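Local atomic coordinates of CopC (PDB entry 5ICU), a protein that binds copper(II) and probably serves as a periplasmic copper carrier in metal homeostasis. Residues 66-78 with 89-101. Residues are numbered along the deposited sequence; the frame is centred on the assembly and turned at random. Where two conformers were deposited one is given.
Sequences PELAVGSYVVKFR and GKYEFTVDPHENL
Phe77 lays one face of its ring flat over Gly89, whose CA sits 3.8 Å from the centroid of the Phe77 ring, while Tyr91 CD2 approaches the ring edge near its plane. This is the aromatic-on-glycine pairing of an antiparallel beta hairpin, strands 71-80 and 86-95, within the cupredoxin-like sandwich of CopC. Phe77 CG stands between its backbone N and carbonyl carbon (chi1 57°), which swings the ring across to the partner strand. Replacing Phe77 by an alanine would probably uncover the Gly89 backbone and leave a gap beside the Tyr91 edge. At the next hydrogen-bonded pair, Val75 CB packs over a face of the Tyr91 ring, 3.7 Å from Tyr91 CZ. Tyr73 CB likewise lies over the Phe93 ring, whose edge takes Val75 CG2 and Leu68 CD1; the Tyr73 and Phe93 rings themselves are slid apart and barely overlap. Leu68 CD1 also lies over the centre of one Tyr73 face. The aromatic residues and Val75 lie on the face of the sheet turned to the other one, where Phe77 and Tyr91 reach Leu24 of strand 21-26. Eight backbone hydrogen bonds, from Gly71-Val95 to Phe77-Gly89, join the strands. On the other side, Thr94 OG1 donates to Glu92 OE2 at 2.8 Å. Past the end of the pairing, Val70, just ahead of its strand, packs against Pro97 and Leu101. At the Tyr73 ring edge, OH donates to Ala69 O at 2.6 Å, tilted 23° from the carbonyl plane.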
# COMPACT_ATOMS: atom_id res chain seq x y z
N PRO A 66 -5.30 -1.91 -9.53
CA PRO A 66 -6.20 -1.66 -10.68
C PRO A 66 -6.59 -0.20 -10.70
O PRO A 66 -6.25 0.58 -9.81
CB PRO A 66 -7.42 -2.51 -10.35
CG PRO A 66 -7.47 -2.46 -8.86
CD PRO A 66 -6.04 -2.44 -8.36
N GLU A 67 -7.27 0.22 -11.75
CA GLU A 67 -7.79 1.54 -11.86
C GLU A 67 -8.77 1.82 -10.76
O GLU A 67 -9.76 1.08 -10.63
CB GLU A 67 -8.46 1.72 -13.23
CG GLU A 67 -9.02 3.11 -13.48
CD GLU A 67 -7.97 4.21 -13.58
OE1 GLU A 67 -6.78 3.92 -13.71
OE2 GLU A 67 -8.37 5.41 -13.62
N LEU A 68 -8.46 2.82 -9.95
CA LEU A 68 -9.26 3.20 -8.81
C LEU A 68 -10.17 4.38 -9.14
O LEU A 68 -9.70 5.44 -9.52
CB LEU A 68 -8.38 3.58 -7.63
CG LEU A 68 -7.39 2.52 -7.10
CD1 LEU A 68 -6.72 3.05 -5.87
CD2 LEU A 68 -8.07 1.20 -6.81
N ALA A 69 -11.47 4.19 -8.87
CA ALA A 69 -12.45 5.23 -8.95
C ALA A 69 -12.13 6.36 -8.00
O ALA A 69 -11.50 6.15 -6.96
CB ALA A 69 -13.82 4.65 -8.66
N VAL A 70 -12.53 7.56 -8.31
CA VAL A 70 -12.43 8.69 -7.44
C VAL A 70 -13.09 8.34 -6.10
O VAL A 70 -14.17 7.75 -6.06
CB VAL A 70 -13.09 9.94 -8.13
CG1 VAL A 70 -13.32 11.05 -7.15
CG2 VAL A 70 -12.26 10.40 -9.30
N GLY A 71 -12.41 8.72 -5.03
CA GLY A 71 -12.86 8.52 -3.67
C GLY A 71 -11.71 8.14 -2.75
O GLY A 71 -10.54 8.21 -3.10
N SER A 72 -12.09 7.77 -1.53
CA SER A 72 -11.11 7.46 -0.50
C SER A 72 -10.90 5.94 -0.38
O SER A 72 -11.79 5.13 -0.65
CB SER A 72 -11.54 8.03 0.83
OG SER A 72 -12.59 7.27 1.39
N TYR A 73 -9.66 5.60 -0.01
CA TYR A 73 -9.18 4.23 0.13
C TYR A 73 -8.35 4.08 1.37
O TYR A 73 -7.76 5.02 1.85
CB TYR A 73 -8.35 3.82 -1.11
CG TYR A 73 -9.15 3.80 -2.38
CD1 TYR A 73 -9.30 4.96 -3.13
CD2 TYR A 73 -9.80 2.67 -2.80
CE1 TYR A 73 -10.09 4.98 -4.26
CE2 TYR A 73 -10.60 2.68 -3.93
CZ TYR A 73 -10.73 3.84 -4.66
OH TYR A 73 -11.55 3.83 -5.79
N VAL A 74 -8.28 2.85 1.86
CA VAL A 74 -7.35 2.49 2.91
C VAL A 74 -6.43 1.44 2.38
O VAL A 74 -6.85 0.45 1.80
CB VAL A 74 -8.10 2.05 4.19
CG1 VAL A 74 -7.20 1.29 5.15
CG2 VAL A 74 -8.66 3.29 4.89
N VAL A 75 -5.14 1.67 2.63
CA VAL A 75 -4.10 0.69 2.42
C VAL A 75 -3.88 0.05 3.76
O VAL A 75 -3.57 0.76 4.72
CB VAL A 75 -2.80 1.37 1.95
CG1 VAL A 75 -1.69 0.33 1.90
CG2 VAL A 75 -2.99 2.05 0.59
N LYS A 76 -3.98 -1.27 3.82
CA LYS A 76 -3.55 -1.99 5.02
C LYS A 76 -2.45 -2.94 4.66
O LYS A 76 -2.35 -3.37 3.53
CB LYS A 76 -4.70 -2.68 5.73
CG LYS A 76 -5.38 -3.82 5.00
CD LYS A 76 -6.50 -4.46 5.82
CE LYS A 76 -7.02 -5.75 5.19
NZ LYS A 76 -8.13 -6.36 5.99
N PHE A 77 -1.62 -3.27 5.63
CA PHE A 77 -0.47 -4.14 5.38
C PHE A 77 -0.19 -5.00 6.59
O PHE A 77 -0.39 -4.57 7.70
CB PHE A 77 0.76 -3.38 4.89
CG PHE A 77 1.20 -2.30 5.82
CD1 PHE A 77 0.70 -1.01 5.66
CD2 PHE A 77 2.12 -2.51 6.86
CE1 PHE A 77 1.05 0.01 6.51
CE2 PHE A 77 2.49 -1.48 7.71
CZ PHE A 77 1.93 -0.23 7.54
N ARG A 78 0.32 -6.20 6.32
CA ARG A 78 0.68 -7.10 7.38
C ARG A 78 1.90 -7.86 6.88
O ARG A 78 1.79 -8.70 5.97
CB ARG A 78 -0.50 -8.02 7.65
CG ARG A 78 -0.35 -8.84 8.99
CD ARG A 78 -1.66 -9.48 9.44
NE ARG A 78 -1.48 -10.26 10.67
CZ ARG A 78 -0.99 -11.50 10.73
NH1 ARG A 78 -0.64 -12.15 9.65
NH2 ARG A 78 -0.85 -12.10 11.92
N GLY A 89 -0.16 -2.45 9.77
CA GLY A 89 -0.50 -1.03 9.81
C GLY A 89 -1.48 -0.74 8.69
O GLY A 89 -1.94 -1.63 7.98
N LYS A 90 -1.84 0.52 8.57
CA LYS A 90 -2.90 0.97 7.69
C LYS A 90 -2.93 2.49 7.60
O LYS A 90 -2.58 3.15 8.56
CB LYS A 90 -4.27 0.41 8.09
CG LYS A 90 -4.82 0.86 9.45
CD LYS A 90 -4.12 0.18 10.62
CE LYS A 90 -4.82 0.42 11.92
NZ LYS A 90 -4.06 -0.17 13.04
N TYR A 91 -3.34 2.99 6.46
CA TYR A 91 -3.54 4.43 6.29
C TYR A 91 -4.50 4.72 5.16
O TYR A 91 -4.75 3.84 4.36
CB TYR A 91 -2.19 5.14 6.06
CG TYR A 91 -1.50 4.74 4.74
CD1 TYR A 91 -1.78 5.40 3.54
CD2 TYR A 91 -0.54 3.72 4.68
CE1 TYR A 91 -1.17 5.02 2.35
CE2 TYR A 91 0.07 3.36 3.52
CZ TYR A 91 -0.23 4.02 2.34
OH TYR A 91 0.41 3.68 1.17
N GLU A 92 -5.01 5.94 5.12
CA GLU A 92 -5.98 6.34 4.12
C GLU A 92 -5.33 7.24 3.08
O GLU A 92 -4.38 7.96 3.38
CB GLU A 92 -7.14 7.06 4.81
CG GLU A 92 -8.30 7.50 3.93
CD GLU A 92 -8.25 8.93 3.43
OE1 GLU A 92 -7.52 9.79 3.97
OE2 GLU A 92 -8.97 9.22 2.46
N PHE A 93 -5.86 7.20 1.86
CA PHE A 93 -5.53 8.23 0.84
C PHE A 93 -6.75 8.43 -0.02
O PHE A 93 -7.65 7.63 -0.01
CB PHE A 93 -4.29 7.89 0.02
CG PHE A 93 -4.50 6.80 -0.98
CD1 PHE A 93 -4.38 5.49 -0.63
CD2 PHE A 93 -4.84 7.11 -2.31
CE1 PHE A 93 -4.57 4.49 -1.56
CE2 PHE A 93 -5.04 6.12 -3.23
CZ PHE A 93 -4.90 4.80 -2.88
N THR A 94 -6.76 9.55 -0.75
CA THR A 94 -7.89 9.90 -1.61
C THR A 94 -7.45 10.12 -3.03
O THR A 94 -6.42 10.75 -3.28
CB THR A 94 -8.58 11.17 -1.08
OG1 THR A 94 -9.07 10.95 0.25
CG2 THR A 94 -9.76 11.52 -1.98
N VAL A 95 -8.22 9.52 -3.95
CA VAL A 95 -8.09 9.78 -5.40
C VAL A 95 -9.07 10.89 -5.71
O VAL A 95 -10.27 10.72 -5.61
CB VAL A 95 -8.40 8.52 -6.22
CG1 VAL A 95 -8.30 8.80 -7.71
CG2 VAL A 95 -7.45 7.38 -5.83
N ASP A 96 -8.51 12.05 -6.05
CA ASP A 96 -9.31 13.19 -6.51
C ASP A 96 -9.67 13.07 -8.00
O ASP A 96 -8.95 12.46 -8.75
CB ASP A 96 -8.51 14.49 -6.36
CG ASP A 96 -8.23 14.92 -4.95
OD1 ASP A 96 -8.94 14.49 -4.04
OD2 ASP A 96 -7.29 15.76 -4.80
N PRO A 97 -10.76 13.72 -8.43
CA PRO A 97 -11.03 13.85 -9.86
C PRO A 97 -10.04 14.84 -10.49
O PRO A 97 -9.59 15.79 -9.87
CB PRO A 97 -12.46 14.40 -9.90
CG PRO A 97 -12.60 15.12 -8.60
CD PRO A 97 -11.76 14.41 -7.61
N HIS A 98 -9.68 14.55 -11.73
CA HIS A 98 -8.90 15.49 -12.54
C HIS A 98 -9.68 15.98 -13.75
O HIS A 98 -9.12 16.67 -14.63
CB HIS A 98 -7.54 14.90 -12.99
CG HIS A 98 -7.65 13.60 -13.68
ND1 HIS A 98 -7.37 12.42 -13.03
CD2 HIS A 98 -8.02 13.27 -14.93
CE1 HIS A 98 -7.61 11.41 -13.85
NE2 HIS A 98 -7.99 11.90 -15.01
N GLU A 99 -10.95 15.62 -13.82
CA GLU A 99 -11.86 16.01 -14.89
C GLU A 99 -13.25 15.70 -14.38
O GLU A 99 -13.42 15.03 -13.35
CB GLU A 99 -11.54 15.24 -16.20
CG GLU A 99 -11.77 13.73 -16.11
CD GLU A 99 -11.22 12.95 -17.26
OE1 GLU A 99 -11.02 13.56 -18.28
OE2 GLU A 99 -10.93 11.73 -17.06
N ASN A 100 -14.27 16.17 -15.08
CA ASN A 100 -15.64 15.82 -14.71
C ASN A 100 -15.89 14.32 -14.82
O ASN A 100 -15.42 13.66 -15.75
CB ASN A 100 -16.63 16.56 -15.62
CG ASN A 100 -16.64 18.05 -15.36
OD1 ASN A 100 -16.65 18.50 -14.23
ND2 ASN A 100 -16.57 18.82 -16.41
N LEU A 101 -16.66 13.79 -13.86
CA LEU A 101 -17.05 12.37 -13.82
C LEU A 101 -18.48 12.24 -14.30
O LEU A 101 -19.37 12.93 -13.81
CB LEU A 101 -16.94 11.80 -12.42
CG LEU A 101 -15.66 12.08 -11.69
CD1 LEU A 101 -15.66 11.47 -10.28
CD2 LEU A 101 -14.47 11.60 -12.47